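Local atomic coordinates of phospholipase C-beta (PLC-beta) (Sepia officinalis, PDB entry 3QR0), a protein that is a multidomain phospholipase C of the beta class, with PH, EF-hand-like, TIM-barrel and C2 domains and a bound calcium ion. Residues Y588-C593 and G677-T682; D637-S642 and A798-A803. All blocks are in the same frame, centred on the assembly; numbering follows the deposited sequence.

Interaction 1: residues Y588-C593 and G677-T682; sequences YWNAGC and GLPTDT
Leu-678, whose CD2 rests against the Asn-590 amide, has its carbonyl O gripped from opposite faces by two donors, Asp-681 N at 2.8 Å and Thr-682 OG1 at 2.9 Å. The pair ties down a C2-domain loop with a 3-10 turn at 679-681, and Gly-677 N tightens it further by donating to Thr-682 OG1 at 3.1 Å. Facing it is the end of helix 586-589 in the TIM-barrel part, finished by a Schellman motif with Gly-592 as its C-prime residue. Tyr-588 O there also takes two donors, Ala-591 N and Cys-593 N. Between these two segments the link is the Asn-590 side chain. With CG opposite the carbonyl carbon (chi1 -68°), its amide is carried out to the loop, and Asn-590 ND2 donates to Gly-677 O at 2.8 Å. The bond is nearly straight (N-H...O 163°) and the acceptor lies close to the amide plane, but ND2 stands 46° above the carbonyl plane. Van der Waals contact backs this buried bond: the Leu-678 side chain passes obliquely by the amide and packs on Leu-713 and Leu-716 as well. CD2 of Leu-678 comes within 3.6 Å of Asn-590 CG, while Pro-679 CD lies 3.6 Å from Asn-590 ND2.

Interaction 2: residues D637-S642 and A798-A803; sequences DPFTES and AAALCA
Apolar contact alone joins Phe-639, in a type I beta turn running from Asp-637 to Thr-640, to Ala-800 of helix 793-800 and Leu-801 next to it. The phenyl ring offers its edge: Ala-800 CB lies 3.9 Å from Phe-639 CD1, and Leu-801 CG is 4.0 Å from Phe-639 CE1, both near the ring plane. Leu-801 runs at about a right angle to the phenylalanine side chain, so its branch point and one methyl, rather than its whole length, meet the ring. A chi1 of -66° sets the Phe-639 ring opposite its own carbonyl carbon and sends it across to the helix. Helix 546-555 adds Leu-553 against Phe-639 and Leu-550 against Leu-801. No hydrogen bond crosses between the segments; those within 637-642 shape the loop that presents the ring. Thr-640 N donates to Asp-637 O at 3.0 Å, closing the beta turn. Farther along, an ST turn bends the chain, with Ser-642 N donating to Thr-640 OG1 at 3.2 Å. An Asx turn holds the backbone of the phenylalanine itself: Phe-639 N reaches Asp-637 OD1 at 2.9 Å, approaching from above the carboxylate plane.

In the fold
Along the chain from the N terminus the four segments come as 588-593, 637-642, 677-682 and 798-803, so the two contacts alternate and their loops cross. Interaction 1 closes a loop of 83 intervening residues, from the TIM-barrel part into the C2 domain. Interaction 2 spans 155 residues, all the strands from 650-660 to 761-771 among them, and brings the later helix 793-800 back to the stretch that leads from helix 627-630 to strand 650-660. Their centres are about 8 Å apart and they pack directly on each other: Pro-679 CD lies 3.4 Å from Pro-638 O, and Thr-682 CG2 is 3.5 Å from Ala-803 O. Barrel, C2 domain and C-terminal helices thus meet at one junction.

Interaction 1: residues Y588-C593 and G677-T682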
ATOM      1  N   TYR A 588      -5.524 -15.878   8.509  1.00 21.72           N
ATOM      2  CA  TYR A 588      -6.979 -15.810   8.544  1.00 21.44           C
ATOM      3  C   TYR A 588      -7.601 -15.651   7.154  1.00 21.27           C
ATOM      4  O   TYR A 588      -8.693 -16.169   6.909  1.00 21.24           O
ATOM      5  CB  TYR A 588      -7.416 -14.713   9.524  1.00 21.45           C
ATOM      6  CG  TYR A 588      -6.832 -14.985  10.896  1.00 21.51           C
ATOM      7  CD1 TYR A 588      -7.370 -15.974  11.709  1.00 22.14           C
ATOM      8  CD2 TYR A 588      -5.696 -14.319  11.340  1.00 21.36           C
ATOM      9  CE1 TYR A 588      -6.822 -16.264  12.945  1.00 22.67           C
ATOM     10  CE2 TYR A 588      -5.139 -14.605  12.576  1.00 21.90           C
ATOM     11  CZ  TYR A 588      -5.712 -15.579  13.371  1.00 22.14           C
ATOM     12  OH  TYR A 588      -5.173 -15.874  14.597  1.00 23.52           O
ATOM     13  N   TRP A 589      -6.909 -14.968   6.243  1.00 20.89           N
ATOM     14  CA  TRP A 589      -7.360 -14.913   4.845  1.00 21.15           C
ATOM     15  C   TRP A 589      -7.417 -16.308   4.218  1.00 21.62           C
ATOM     16  O   TRP A 589      -8.237 -16.552   3.323  1.00 21.86           O
ATOM     17  CB  TRP A 589      -6.455 -14.028   3.984  1.00 20.80           C
ATOM     18  CG  TRP A 589      -6.544 -12.573   4.269  1.00 20.32           C
ATOM     19  CD1 TRP A 589      -7.620 -11.885   4.755  1.00 20.78           C
ATOM     20  CD2 TRP A 589      -5.521 -11.605   4.040  1.00 21.48           C
ATOM     21  NE1 TRP A 589      -7.321 -10.547   4.865  1.00 20.09           N
ATOM     22  CE2 TRP A 589      -6.039 -10.347   4.429  1.00 20.73           C
ATOM     23  CE3 TRP A 589      -4.215 -11.674   3.548  1.00 21.59           C
ATOM     24  CZ2 TRP A 589      -5.297  -9.179   4.341  1.00 21.32           C
ATOM     25  CZ3 TRP A 589      -3.478 -10.506   3.462  1.00 21.88           C
ATOM     26  CH2 TRP A 589      -4.022  -9.278   3.853  1.00 21.87           C
ATOM     27  N   ASN A 590      -6.552 -17.212   4.687  1.00 21.81           N
ATOM     28  CA  ASN A 590      -6.549 -18.608   4.224  1.00 22.41           C
ATOM     29  C   ASN A 590      -7.844 -19.355   4.564  1.00 22.65           C
ATOM     30  O   ASN A 590      -8.192 -20.313   3.883  1.00 23.27           O
ATOM     31  CB  ASN A 590      -5.364 -19.387   4.815  1.00 22.49           C
ATOM     32  CG  ASN A 590      -4.016 -18.915   4.292  1.00 22.86           C
ATOM     33  OD1 ASN A 590      -3.906 -18.374   3.185  1.00 23.69           O
ATOM     34  ND2 ASN A 590      -2.973 -19.121   5.096  1.00 22.59           N
ATOM     35  N   ALA A 591      -8.536 -18.924   5.617  1.00 22.67           N
ATOM     36  CA  ALA A 591      -9.835 -19.490   6.000  1.00 23.07           C
ATOM     37  C   ALA A 591     -11.014 -18.679   5.434  1.00 23.11           C
ATOM     38  O   ALA A 591     -12.175 -18.949   5.761  1.00 23.44           O
ATOM     39  CB  ALA A 591      -9.941 -19.574   7.513  1.00 23.38           C
ATOM     40  N   GLY A 592     -10.714 -17.693   4.589  1.00 22.26           N
ATOM     41  CA  GLY A 592     -11.740 -16.872   3.950  1.00 21.98           C
ATOM     42  C   GLY A 592     -12.290 -15.741   4.803  1.00 21.69           C
ATOM     43  O   GLY A 592     -13.307 -15.151   4.434  1.00 21.31           O
ATOM     44  N   CYS A 593     -11.629 -15.433   5.929  1.00 21.36           N
ATOM     45  CA  CYS A 593     -12.041 -14.318   6.800  1.00 21.74           C
ATOM     46  C   CYS A 593     -11.851 -13.004   6.060  1.00 20.79           C
ATOM     47  O   CYS A 593     -10.833 -12.803   5.408  1.00 20.72           O
ATOM     48  CB  CYS A 593     -11.239 -14.279   8.112  1.00 21.52           C
ATOM     49  SG  CYS A 593     -11.384 -15.769   9.116  1.00 25.07           S
ATOM     50  N   GLY A 677       1.389 -17.367   2.403  1.00 23.31           N
ATOM     51  CA  GLY A 677       0.157 -17.876   1.809  1.00 23.29           C
ATOM     52  C   GLY A 677      -0.407 -18.924   2.734  1.00 23.55           C
ATOM     53  O   GLY A 677      -0.463 -18.710   3.938  1.00 23.78           O
ATOM     54  N   LEU A 678      -0.801 -20.072   2.189  1.00 23.99           N
ATOM     55  CA  LEU A 678      -1.146 -21.211   3.029  1.00 24.36           C
ATOM     56  C   LEU A 678       0.059 -21.566   3.900  1.00 24.51           C
ATOM     57  O   LEU A 678       1.201 -21.301   3.513  1.00 24.29           O
ATOM     58  CB  LEU A 678      -1.554 -22.425   2.192  1.00 24.76           C
ATOM     59  CG  LEU A 678      -2.893 -22.368   1.444  1.00 24.74           C
ATOM     60  CD1 LEU A 678      -3.207 -23.743   0.871  1.00 24.74           C
ATOM     61  CD2 LEU A 678      -4.023 -21.902   2.347  1.00 25.13           C
ATOM     62  N   PRO A 679      -0.184 -22.160   5.079  1.00 24.67           N
ATOM     63  CA  PRO A 679       0.930 -22.564   5.931  1.00 25.10           C
ATOM     64  C   PRO A 679       1.979 -23.391   5.185  1.00 25.59           C
ATOM     65  O   PRO A 679       3.172 -23.149   5.351  1.00 25.64           O
ATOM     66  CB  PRO A 679       0.249 -23.394   7.024  1.00 25.30           C
ATOM     67  CG  PRO A 679      -1.110 -22.828   7.121  1.00 25.14           C
ATOM     68  CD  PRO A 679      -1.485 -22.391   5.734  1.00 24.84           C
ATOM     69  N   THR A 680       1.535 -24.329   4.349  1.00 26.09           N
ATOM     70  CA  THR A 680       2.452 -25.176   3.573  1.00 26.72           C
ATOM     71  C   THR A 680       3.274 -24.398   2.529  1.00 26.40           C
ATOM     72  O   THR A 680       4.311 -24.880   2.076  1.00 26.98           O
ATOM     73  CB  THR A 680       1.692 -26.331   2.870  1.00 27.08           C
ATOM     74  OG1 THR A 680       2.617 -27.352   2.469  1.00 28.41           O
ATOM     75  CG2 THR A 680       0.918 -25.829   1.654  1.00 25.87           C
ATOM     76  N   ASP A 681       2.809 -23.208   2.151  1.00 25.84           N
ATOM     77  CA  ASP A 681       3.499 -22.362   1.171  1.00 25.62           C
ATOM     78  C   ASP A 681       4.237 -21.183   1.806  1.00 25.39           C
ATOM     79  O   ASP A 681       4.849 -20.379   1.098  1.00 25.60           O
ATOM     80  CB  ASP A 681       2.492 -21.804   0.158  1.00 25.27           C
ATOM     81  CG  ASP A 681       1.845 -22.883  -0.695  1.00 25.95           C
ATOM     82  OD1 ASP A 681       2.473 -23.936  -0.905  1.00 26.88           O
ATOM     83  OD2 ASP A 681       0.706 -22.670  -1.166  1.00 25.86           O
ATOM     84  N   THR A 682       4.175 -21.062   3.127  1.00 24.99           N
ATOM     85  CA  THR A 682       4.769 -19.921   3.804  1.00 24.40           C
ATOM     86  C   THR A 682       6.232 -20.213   4.141  1.00 24.68           C
ATOM     87  O   THR A 682       6.534 -21.194   4.807  1.00 25.38           O
ATOM     88  CB  THR A 682       3.957 -19.548   5.052  1.00 24.30           C
ATOM     89  OG1 THR A 682       2.655 -19.115   4.636  1.00 23.71           O
ATOM     90  CG2 THR A 682       4.639 -18.438   5.838  1.00 23.93           C
TER

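Interaction 2: residues D637-S642 and A798-A803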
ATOM      1  N   ASP A 637      -9.563 -27.499   3.053  1.00 30.62           N
ATOM      2  CA  ASP A 637      -8.787 -27.476   4.284  1.00 30.31           C
ATOM      3  C   ASP A 637      -7.529 -26.634   4.034  1.00 29.51           C
ATOM      4  O   ASP A 637      -6.632 -27.067   3.307  1.00 29.13           O
ATOM      5  CB  ASP A 637      -8.423 -28.909   4.701  1.00 31.12           C
ATOM      6  CG  ASP A 637      -7.620 -28.970   5.992  1.00 31.56           C
ATOM      7  OD1 ASP A 637      -7.319 -27.911   6.584  1.00 31.05           O
ATOM      8  OD2 ASP A 637      -7.292 -30.099   6.422  1.00 33.40           O
ATOM      9  N   PRO A 638      -7.465 -25.420   4.615  1.00 28.82           N
ATOM     10  CA  PRO A 638      -6.290 -24.571   4.424  1.00 28.37           C
ATOM     11  C   PRO A 638      -4.992 -25.117   5.020  1.00 28.58           C
ATOM     12  O   PRO A 638      -3.933 -24.568   4.749  1.00 28.17           O
ATOM     13  CB  PRO A 638      -6.682 -23.258   5.113  1.00 27.91           C
ATOM     14  CG  PRO A 638      -7.771 -23.609   6.028  1.00 28.29           C
ATOM     15  CD  PRO A 638      -8.517 -24.711   5.366  1.00 28.68           C
ATOM     16  N   PHE A 639      -5.071 -26.185   5.814  1.00 29.34           N
ATOM     17  CA  PHE A 639      -3.874 -26.861   6.313  1.00 29.85           C
ATOM     18  C   PHE A 639      -3.394 -27.993   5.403  1.00 30.74           C
ATOM     19  O   PHE A 639      -2.472 -28.724   5.763  1.00 31.10           O
ATOM     20  CB  PHE A 639      -4.116 -27.391   7.726  1.00 30.06           C
ATOM     21  CG  PHE A 639      -4.325 -26.312   8.733  1.00 29.38           C
ATOM     22  CD1 PHE A 639      -3.238 -25.621   9.258  1.00 29.02           C
ATOM     23  CD2 PHE A 639      -5.602 -25.968   9.150  1.00 28.60           C
ATOM     24  CE1 PHE A 639      -3.421 -24.622  10.184  1.00 28.15           C
ATOM     25  CE2 PHE A 639      -5.793 -24.967  10.074  1.00 28.20           C
ATOM     26  CZ  PHE A 639      -4.701 -24.290  10.595  1.00 28.31           C
ATOM     27  N   THR A 640      -4.009 -28.134   4.229  1.00 31.10           N
ATOM     28  CA  THR A 640      -3.599 -29.159   3.270  1.00 32.13           C
ATOM     29  C   THR A 640      -2.146 -28.956   2.841  1.00 32.63           C
ATOM     30  O   THR A 640      -1.684 -27.823   2.704  1.00 31.78           O
ATOM     31  CB  THR A 640      -4.501 -29.164   2.009  1.00 31.84           C
ATOM     32  OG1 THR A 640      -4.080 -30.207   1.127  1.00 32.57           O
ATOM     33  CG2 THR A 640      -4.433 -27.835   1.271  1.00 31.03           C
ATOM     34  N   GLU A 641      -1.432 -30.065   2.654  1.00 34.17           N
ATOM     35  CA  GLU A 641      -0.057 -30.046   2.150  1.00 35.00           C
ATOM     36  C   GLU A 641       0.022 -30.636   0.740  1.00 35.72           C
ATOM     37  O   GLU A 641       1.114 -30.841   0.205  1.00 35.82           O
ATOM     38  CB  GLU A 641       0.861 -30.829   3.092  1.00 36.05           C
ATOM     39  CG  GLU A 641       0.745 -30.419   4.552  1.00 37.29           C
ATOM     40  CD  GLU A 641       1.797 -31.074   5.418  1.00 40.52           C
ATOM     41  OE1 GLU A 641       2.990 -30.740   5.248  1.00 42.13           O
ATOM     42  OE2 GLU A 641       1.436 -31.928   6.262  1.00 41.76           O
ATOM     43  N   SER A 642      -1.138 -30.901   0.142  1.00 36.08           N
ATOM     44  CA  SER A 642      -1.212 -31.505  -1.181  1.00 36.86           C
ATOM     45  C   SER A 642      -1.968 -30.585  -2.128  1.00 36.11           C
ATOM     46  O   SER A 642      -2.642 -29.643  -1.695  1.00 35.72           O
ATOM     47  CB  SER A 642      -1.910 -32.860  -1.098  1.00 37.63           C
ATOM     48  OG  SER A 642      -3.211 -32.708  -0.554  1.00 38.81           O
ATOM     49  N   ALA A 798      -1.479 -26.405  14.754  1.00 30.16           N
ATOM     50  CA  ALA A 798      -0.741 -25.393  15.516  1.00 29.72           C
ATOM     51  C   ALA A 798       0.713 -25.325  15.058  1.00 29.59           C
ATOM     52  O   ALA A 798       1.276 -24.242  14.932  1.00 28.90           O
ATOM     53  CB  ALA A 798      -0.804 -25.695  17.015  1.00 30.22           C
ATOM     54  N   ALA A 799       1.309 -26.492  14.821  1.00 30.06           N
ATOM     55  CA  ALA A 799       2.684 -26.593  14.325  1.00 30.10           C
ATOM     56  C   ALA A 799       2.834 -25.974  12.937  1.00 29.32           C
ATOM     57  O   ALA A 799       3.822 -25.290  12.667  1.00 28.88           O
ATOM     58  CB  ALA A 799       3.139 -28.055  14.306  1.00 30.97           C
ATOM     59  N   ALA A 800       1.853 -26.216  12.067  1.00 28.77           N
ATOM     60  CA  ALA A 800       1.831 -25.611  10.732  1.00 28.42           C
ATOM     61  C   ALA A 800       1.894 -24.088  10.801  1.00 27.83           C
ATOM     62  O   ALA A 800       2.544 -23.460   9.968  1.00 27.10           O
ATOM     63  CB  ALA A 800       0.588 -26.044   9.962  1.00 28.15           C
ATOM     64  N   LEU A 801       1.232 -23.505  11.802  1.00 27.97           N
ATOM     65  CA  LEU A 801       1.169 -22.044  11.940  1.00 27.80           C
ATOM     66  C   LEU A 801       2.478 -21.407  12.415  1.00 28.05           C
ATOM     67  O   LEU A 801       2.615 -20.185  12.365  1.00 27.66           O
ATOM     68  CB  LEU A 801       0.026 -21.638  12.869  1.00 27.72           C
ATOM     69  CG  LEU A 801      -1.378 -21.928  12.335  1.00 28.13           C
ATOM     70  CD1 LEU A 801      -2.400 -21.651  13.421  1.00 28.50           C
ATOM     71  CD2 LEU A 801      -1.687 -21.103  11.070  1.00 27.82           C
ATOM     72  N   CYS A 802       3.429 -22.227  12.866  1.00 28.96           N
ATOM     73  CA  CYS A 802       4.767 -21.740  13.217  1.00 29.32           C
ATOM     74  C   CYS A 802       5.516 -21.145  12.017  1.00 28.74           C
ATOM     75  O   CYS A 802       6.362 -20.274  12.196  1.00 28.58           O
ATOM     76  CB  CYS A 802       5.603 -22.851  13.859  1.00 30.24           C
ATOM     77  SG  CYS A 802       5.027 -23.340  15.513  1.00 32.75           S
ATOM     78  N   ALA A 803       5.194 -21.598  10.802  1.00 28.17           N
ATOM     79  CA  ALA A 803       5.815 -21.053   9.579  1.00 27.82           C
ATOM     80  C   ALA A 803       5.679 -19.530   9.427  1.00 26.92           C
ATOM     81  O   ALA A 803       6.497 -18.907   8.759  1.00 26.85           O
ATOM     82  CB  ALA A 803       5.249 -21.746   8.341  1.00 27.54           C
TER